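Local structure of divalent-cation tolerance protein CutA (Thermotoga maritima, 1VHF) at residues Tyr68-Leu71 with Arg72-Pro76; Val90-Glu93 with Tyr94-Leu98. The protein is probably involved in resistance toward heavy metals, works as a homotrimer and is associated with copper ion binding. One frame throughout, in Å; residues are numbered along the deposited sequence.

Contact 1. Residues Tyr68-Leu71 with Arg72-Pro76; sequences YEEL and RKLHP
Leu74 rests on Glu70 one helical turn earlier. CB sits over the backbone oxygen of Glu70. CG touches the same oxygen, with Leu74 CG 3.3 Å from Glu70 O, and also meets the carboxylate. Of the two methyls, Leu74 CD1 lies 3.7 Å from Glu70 CG and reaches Glu70 OE2, while within the two segments CD2 meets just OE2. Glu70 bends at chi2 (60°), which brings the carboxylate alongside the leucine, OE2 close to CG and both methyls; OE2 also has a long, weak ion pair with Lys26. In the backbone, Leu74 N donates to Glu70 O at 2.9 Å and weakly to Leu71 O. On the outer side, a water accepts from Lys73 NZ at 2.8 Å and donates weakly to Glu69 OE2, linking opposite charges whose closest atoms do not touch. The Leu71 and His75 side chains lie side by side, pointing the same way, with Leu71 CD1 4.1 Å from His75 CD2, on the inward side, where Leu71 packs on Ile19 and Ile82 and His75 NE2 bonds to Ser8 OG. This is the C-terminal end of helix 64-74, which His75 leaves, the second long helix packed on the sheet of the ferredoxin-like CutA fold.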
ATOM      1  N   TYR A  68      -4.212  -2.038  -7.526  1.00 11.40           N
ATOM      2  CA  TYR A  68      -3.463  -0.975  -8.194  1.00 10.34           C
ATOM      3  C   TYR A  68      -4.369   0.124  -8.729  1.00 12.76           C
ATOM      4  O   TYR A  68      -4.080   1.315  -8.588  1.00 13.01           O
ATOM      5  CB  TYR A  68      -2.568  -1.493  -9.318  1.00 10.80           C
ATOM      6  CG  TYR A  68      -1.171  -1.915  -8.931  1.00 10.14           C
ATOM      7  CD1 TYR A  68      -0.906  -2.888  -7.974  1.00 10.83           C
ATOM      8  CD2 TYR A  68      -0.106  -1.336  -9.609  1.00 12.40           C
ATOM      9  CE1 TYR A  68       0.395  -3.250  -7.701  1.00 11.68           C
ATOM     10  CE2 TYR A  68       1.214  -1.708  -9.351  1.00 13.05           C
ATOM     11  CZ  TYR A  68       1.429  -2.683  -8.393  1.00 12.00           C
ATOM     12  OH  TYR A  68       2.738  -3.028  -8.105  1.00 12.22           O
ATOM     13  N   GLU A  69      -5.488  -0.295  -9.351  1.00 12.39           N
ATOM     14  CA  GLU A  69      -6.405   0.681  -9.943  1.00 14.68           C
ATOM     15  C   GLU A  69      -7.034   1.572  -8.906  1.00 13.27           C
ATOM     16  O   GLU A  69      -6.994   2.816  -9.010  1.00 13.31           O
ATOM     17  CB  GLU A  69      -7.500  -0.090 -10.720  1.00 18.59           C
ATOM     18  CG  GLU A  69      -6.979  -0.904 -11.892  1.00 27.81           C
ATOM     19  CD  GLU A  69      -8.082  -1.556 -12.703  1.00 33.83           C
ATOM     20  OE1 GLU A  69      -8.514  -2.680 -12.370  1.00 36.30           O
ATOM     21  OE2 GLU A  69      -8.537  -0.944 -13.694  1.00 38.46           O
ATOM     22  N   GLU A  70      -7.521   1.017  -7.804  1.00 13.13           N
ATOM     23  CA  GLU A  70      -8.148   1.809  -6.765  1.00 12.77           C
ATOM     24  C   GLU A  70      -7.144   2.696  -6.069  1.00 11.27           C
ATOM     25  O   GLU A  70      -7.420   3.847  -5.720  1.00 12.77           O
ATOM     26  CB  GLU A  70      -8.950   0.974  -5.764  1.00 16.36           C
ATOM     27  CG  GLU A  70      -9.800   1.777  -4.820  1.00 18.14           C
ATOM     28  CD  GLU A  70     -10.882   2.670  -5.383  1.00 21.82           C
ATOM     29  OE1 GLU A  70     -11.322   2.476  -6.528  1.00 20.17           O
ATOM     30  OE2 GLU A  70     -11.339   3.594  -4.660  1.00 21.16           O
ATOM     31  N   LEU A  71      -5.980   2.107  -5.689  1.00 10.84           N
ATOM     32  CA  LEU A  71      -4.967   2.921  -5.012  1.00 11.16           C
ATOM     33  C   LEU A  71      -4.504   4.070  -5.884  1.00 12.14           C
ATOM     34  O   LEU A  71      -4.400   5.186  -5.338  1.00 12.68           O
ATOM     35  CB  LEU A  71      -3.827   1.960  -4.627  1.00 11.64           C
ATOM     36  CG  LEU A  71      -2.642   2.624  -3.921  1.00 13.54           C
ATOM     37  CD1 LEU A  71      -3.064   3.334  -2.645  1.00 12.18           C
ATOM     38  CD2 LEU A  71      -1.586   1.574  -3.600  1.00 14.85           C
ATOM     39  N   ARG A  72      -4.322   3.889  -7.186  1.00 10.96           N
ATOM     40  CA  ARG A  72      -3.906   4.998  -8.066  1.00 13.14           C
ATOM     41  C   ARG A  72      -4.997   6.080  -8.064  1.00 13.15           C
ATOM     42  O   ARG A  72      -4.724   7.277  -7.939  1.00 13.05           O
ATOM     43  CB  ARG A  72      -3.725   4.509  -9.498  1.00 15.90           C
ATOM     44  CG  ARG A  72      -3.395   5.672 -10.484  1.00 18.86           C
ATOM     45  CD  ARG A  72      -1.925   5.960 -10.329  1.00 22.65           C
ATOM     46  NE  ARG A  72      -1.340   7.019 -11.095  1.00 23.55           N
ATOM     47  CZ  ARG A  72      -1.054   7.106 -12.377  1.00 24.90           C
ATOM     48  NH1 ARG A  72      -1.333   6.109 -13.215  1.00 24.29           N
ATOM     49  NH2 ARG A  72      -0.374   8.165 -12.826  1.00 21.73           N
ATOM     50  N   LYS A  73      -6.256   5.649  -8.091  1.00 11.38           N
ATOM     51  CA  LYS A  73      -7.377   6.578  -8.108  1.00 13.33           C
ATOM     52  C   LYS A  73      -7.654   7.297  -6.835  1.00 12.86           C
ATOM     53  O   LYS A  73      -8.308   8.376  -6.844  1.00 14.58           O
ATOM     54  CB  LYS A  73      -8.630   5.843  -8.648  1.00 14.88           C
ATOM     55  CG  LYS A  73      -8.473   5.697 -10.163  1.00 17.65           C
ATOM     56  CD  LYS A  73      -9.588   4.866 -10.798  1.00 21.00           C
ATOM     57  CE  LYS A  73      -9.253   4.684 -12.266  1.00 23.51           C
ATOM     58  NZ  LYS A  73     -10.168   3.802 -13.028  1.00 23.53           N
ATOM     59  N   LEU A  74      -7.251   6.777  -5.678  1.00 11.35           N
ATOM     60  CA  LEU A  74      -7.420   7.440  -4.403  1.00  9.44           C
ATOM     61  C   LEU A  74      -6.168   8.249  -4.005  1.00  8.77           C
ATOM     62  O   LEU A  74      -6.208   9.025  -3.060  1.00 11.10           O
ATOM     63  CB  LEU A  74      -7.655   6.387  -3.291  1.00 11.68           C
ATOM     64  CG  LEU A  74      -8.967   5.597  -3.381  1.00 12.31           C
ATOM     65  CD1 LEU A  74      -8.978   4.439  -2.392  1.00 14.21           C
ATOM     66  CD2 LEU A  74     -10.154   6.528  -3.109  1.00 15.11           C
ATOM     67  N   HIS A  75      -5.107   8.120  -4.803  1.00 10.20           N
ATOM     68  CA  HIS A  75      -3.849   8.727  -4.314  1.00 10.15           C
ATOM     69  C   HIS A  75      -3.775  10.209  -4.449  1.00 10.70           C
ATOM     70  O   HIS A  75      -4.093  10.737  -5.533  1.00 10.75           O
ATOM     71  CB  HIS A  75      -2.689   8.057  -5.137  1.00  9.70           C
ATOM     72  CG  HIS A  75      -1.504   7.861  -4.233  1.00  9.95           C
ATOM     73  ND1 HIS A  75      -0.756   8.925  -3.797  1.00  9.88           N
ATOM     74  CD2 HIS A  75      -0.964   6.745  -3.672  1.00  9.25           C
ATOM     75  CE1 HIS A  75       0.216   8.483  -3.006  1.00 12.35           C
ATOM     76  NE2 HIS A  75       0.098   7.148  -2.901  1.00 10.21           N
ATOM     77  N   PRO A  76      -3.240  10.927  -3.469  1.00 11.27           N
ATOM     78  CA  PRO A  76      -3.084  12.369  -3.618  1.00 13.51           C
ATOM     79  C   PRO A  76      -1.982  12.703  -4.602  1.00 13.67           C
ATOM     80  O   PRO A  76      -1.905  13.850  -5.119  1.00 16.48           O
ATOM     81  CB  PRO A  76      -2.731  12.869  -2.233  1.00 13.58           C
ATOM     82  CG  PRO A  76      -2.216  11.678  -1.490  1.00 13.98           C
ATOM     83  CD  PRO A  76      -2.846  10.454  -2.133  1.00 12.85           C
TER
HETATM   84  O   HOH W   1     -10.758   1.204 -12.302  1.00 43.28           O

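Contact 2. Residues Val90-Glu93 with Tyr94-Leu98; sequences VLTE and YMNWL
Tyr94, Val90 and Glu93 bury the most surface here, and the valine meets its neighbours by splitting its two methyls. Val90 CG2 comes to the edge of the Tyr94 ring, in its plane, 3.9 Å from Tyr94 CD2. The other methyl turns to selenomethionine 95, where Val90 CG1 lies 3.6 Å from Met95 SE and equally close to its CB. A chi1 of 58° aims CG1 at Met95 and CG2, anti to the backbone N, at Tyr94, and the valine crosses both side chains at about a right angle. Tyr94 CB also packs on Leu91, while the phenol oxygen reaches Lys58 in a weak hydrogen bond. Glu93 contributes mainly through its backbone: Trp97 N donates to Glu93 O at 3.1 Å. Two residues earlier, Leu91 O receives Met95 N at 2.9 Å and takes a weaker bond from Tyr94 N. Thr92 CG2 runs beside the Asn96 amide, 3.9 Å from Asn96 ND2. Leu91 holds the N-cap position, and Val90 just before it folds back over the first turn onto Met95: this is a hydrophobic staple, opening the C-terminal helix of CutA.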
ATOM      1  N   VAL A  90       4.353 -18.284   3.894  1.00 12.99           N
ATOM      2  CA  VAL A  90       3.387 -17.631   4.788  1.00 13.57           C
ATOM      3  C   VAL A  90       2.836 -18.689   5.715  1.00 13.15           C
ATOM      4  O   VAL A  90       2.498 -19.814   5.261  1.00 14.94           O
ATOM      5  CB  VAL A  90       2.256 -16.922   4.018  1.00 14.46           C
ATOM      6  CG1 VAL A  90       1.491 -17.871   3.131  1.00 19.20           C
ATOM      7  CG2 VAL A  90       1.291 -16.197   4.972  1.00 12.61           C
ATOM      8  N   LEU A  91       2.629 -18.338   6.966  1.00 11.95           N
ATOM      9  CA  LEU A  91       2.034 -19.278   7.931  1.00 12.76           C
ATOM     10  C   LEU A  91       0.658 -19.666   7.363  1.00 13.36           C
ATOM     11  O   LEU A  91      -0.132 -18.808   7.004  1.00 12.35           O
ATOM     12  CB  LEU A  91       1.917 -18.567   9.275  1.00 11.99           C
ATOM     13  CG  LEU A  91       1.251 -19.384  10.393  1.00 11.75           C
ATOM     14  CD1 LEU A  91       2.163 -20.480  10.915  1.00 14.92           C
ATOM     15  CD2 LEU A  91       0.837 -18.451  11.525  1.00 15.26           C
ATOM     16  N   THR A  92       0.413 -20.988   7.306  1.00 14.23           N
ATOM     17  CA  THR A  92      -0.836 -21.464   6.716  1.00 14.86           C
ATOM     18  C   THR A  92      -2.079 -20.819   7.281  1.00 13.41           C
ATOM     19  O   THR A  92      -2.911 -20.355   6.471  1.00 13.72           O
ATOM     20  CB  THR A  92      -0.947 -23.000   6.886  1.00 17.07           C
ATOM     21  OG1 THR A  92       0.158 -23.560   6.145  1.00 19.30           O
ATOM     22  CG2 THR A  92      -2.242 -23.525   6.289  1.00 18.43           C
ATOM     23  N   GLU A  93      -2.216 -20.764   8.587  1.00 13.16           N
ATOM     24  CA  GLU A  93      -3.425 -20.210   9.214  1.00 13.43           C
ATOM     25  C   GLU A  93      -3.606 -18.743   8.860  1.00 12.04           C
ATOM     26  O   GLU A  93      -4.720 -18.227   8.698  1.00 14.52           O
ATOM     27  CB  GLU A  93      -3.366 -20.393  10.725  1.00 16.37           C
ATOM     28  CG  GLU A  93      -3.482 -21.848  11.191  1.00 20.89           C
ATOM     29  CD  GLU A  93      -2.128 -22.464  11.453  1.00 23.86           C
ATOM     30  OE1 GLU A  93      -1.170 -22.266  10.667  1.00 20.70           O
ATOM     31  OE2 GLU A  93      -1.985 -23.196  12.467  1.00 28.75           O
ATOM     32  N   TYR A  94      -2.488 -18.017   8.718  1.00 13.15           N
ATOM     33  CA  TYR A  94      -2.604 -16.600   8.357  1.00 11.66           C
ATOM     34  C   TYR A  94      -2.990 -16.468   6.895  1.00 11.95           C
ATOM     35  O   TYR A  94      -3.773 -15.579   6.544  1.00 11.79           O
ATOM     36  CB  TYR A  94      -1.246 -15.906   8.644  1.00 11.88           C
ATOM     37  CG  TYR A  94      -1.303 -14.399   8.420  1.00 11.15           C
ATOM     38  CD1 TYR A  94      -2.028 -13.628   9.316  1.00 13.39           C
ATOM     39  CD2 TYR A  94      -0.619 -13.772   7.406  1.00 13.99           C
ATOM     40  CE1 TYR A  94      -2.138 -12.257   9.170  1.00 13.63           C
ATOM     41  CE2 TYR A  94      -0.727 -12.390   7.237  1.00 15.32           C
ATOM     42  CZ  TYR A  94      -1.467 -11.661   8.124  1.00 15.64           C
ATOM     43  OH  TYR A  94      -1.565 -10.277   8.009  1.00 17.52           O
HETATM   44  N   MSE A  95      -2.452 -17.334   6.039  1.00 11.52           N
HETATM   45  CA  MSE A  95      -2.780 -17.296   4.622  1.00 11.80           C
HETATM   46  C   MSE A  95      -4.294 -17.589   4.466  1.00 13.95           C
HETATM   47  O   MSE A  95      -4.906 -16.958   3.622  1.00 13.78           O
HETATM   48  CB  MSE A  95      -2.028 -18.326   3.806  1.00 16.21           C
HETATM   49  CG  MSE A  95      -2.265 -18.261   2.300  1.00 16.57           C
HETATM   50 SE   MSE A  95      -1.478 -16.703   1.481  1.00 24.33          SE
HETATM   51  CE  MSE A  95      -3.071 -15.809   0.919  1.00 22.85           C
ATOM     52  N   ASN A  96      -4.800 -18.497   5.305  1.00 13.83           N
ATOM     53  CA  ASN A  96      -6.257 -18.774   5.172  1.00 15.43           C
ATOM     54  C   ASN A  96      -7.076 -17.570   5.596  1.00 15.00           C
ATOM     55  O   ASN A  96      -8.092 -17.229   4.982  1.00 15.46           O
ATOM     56  CB  ASN A  96      -6.625 -19.953   6.066  1.00 15.40           C
ATOM     57  CG  ASN A  96      -6.036 -21.279   5.627  1.00 19.64           C
ATOM     58  OD1 ASN A  96      -5.737 -21.486   4.454  1.00 24.30           O
ATOM     59  ND2 ASN A  96      -5.889 -22.190   6.577  1.00 23.60           N
ATOM     60  N   TRP A  97      -6.659 -16.889   6.664  1.00 14.74           N
ATOM     61  CA  TRP A  97      -7.366 -15.699   7.127  1.00 14.09           C
ATOM     62  C   TRP A  97      -7.305 -14.614   6.036  1.00 15.12           C
ATOM     63  O   TRP A  97      -8.308 -13.962   5.740  1.00 14.80           O
ATOM     64  CB  TRP A  97      -6.733 -15.195   8.420  1.00 13.23           C
ATOM     65  CG  TRP A  97      -7.281 -13.866   8.857  1.00 13.71           C
ATOM     66  CD1 TRP A  97      -8.471 -13.642   9.490  1.00 14.37           C
ATOM     67  CD2 TRP A  97      -6.741 -12.573   8.559  1.00 12.82           C
ATOM     68  NE1 TRP A  97      -8.674 -12.292   9.680  1.00 14.73           N
ATOM     69  CE2 TRP A  97      -7.605 -11.620   9.126  1.00 11.67           C
ATOM     70  CE3 TRP A  97      -5.574 -12.139   7.911  1.00 14.63           C
ATOM     71  CZ2 TRP A  97      -7.411 -10.238   9.065  1.00 15.25           C
ATOM     72  CZ3 TRP A  97      -5.335 -10.764   7.914  1.00 15.02           C
ATOM     73  CH2 TRP A  97      -6.265  -9.847   8.413  1.00 14.84           C
ATOM     74  N   LEU A  98      -6.141 -14.451   5.417  1.00 14.56           N
ATOM     75  CA  LEU A  98      -5.987 -13.443   4.363  1.00 16.23           C
ATOM     76  C   LEU A  98      -6.923 -13.712   3.187  1.00 16.88           C
ATOM     77  O   LEU A  98      -7.629 -12.832   2.690  1.00 16.78           O
ATOM     78  CB  LEU A  98      -4.536 -13.483   3.840  1.00 17.07           C
ATOM     79  CG  LEU A  98      -3.430 -12.873   4.691  1.00 20.35           C
ATOM     80  CD1 LEU A  98      -2.058 -13.194   4.069  1.00 21.17           C
ATOM     81  CD2 LEU A  98      -3.553 -11.374   4.864  1.00 20.26           C
TER

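Along the chain the two contacts come in series, contact 1 before contact 2, and they neither nest nor cross. Each spans adjoining segments, so each closes just a local stretch of helix. Strand 3-10, helix 13-25 and the long strands 31-43 and 46-60 come first; the chain then enters helix 64-74, whose C-terminal end is contact 1, packed against helix 13-25 and the sheet. Strand 82-86 follows at the sheet edge, and contact 2 starts helix 92-101, which touches strands 3-10 and 31-43. The contact centres lie 26 Å apart on opposite sides of the chain's centre, with nearest atoms about 15 Å apart. Strand 3-10 is touched by side chains from both.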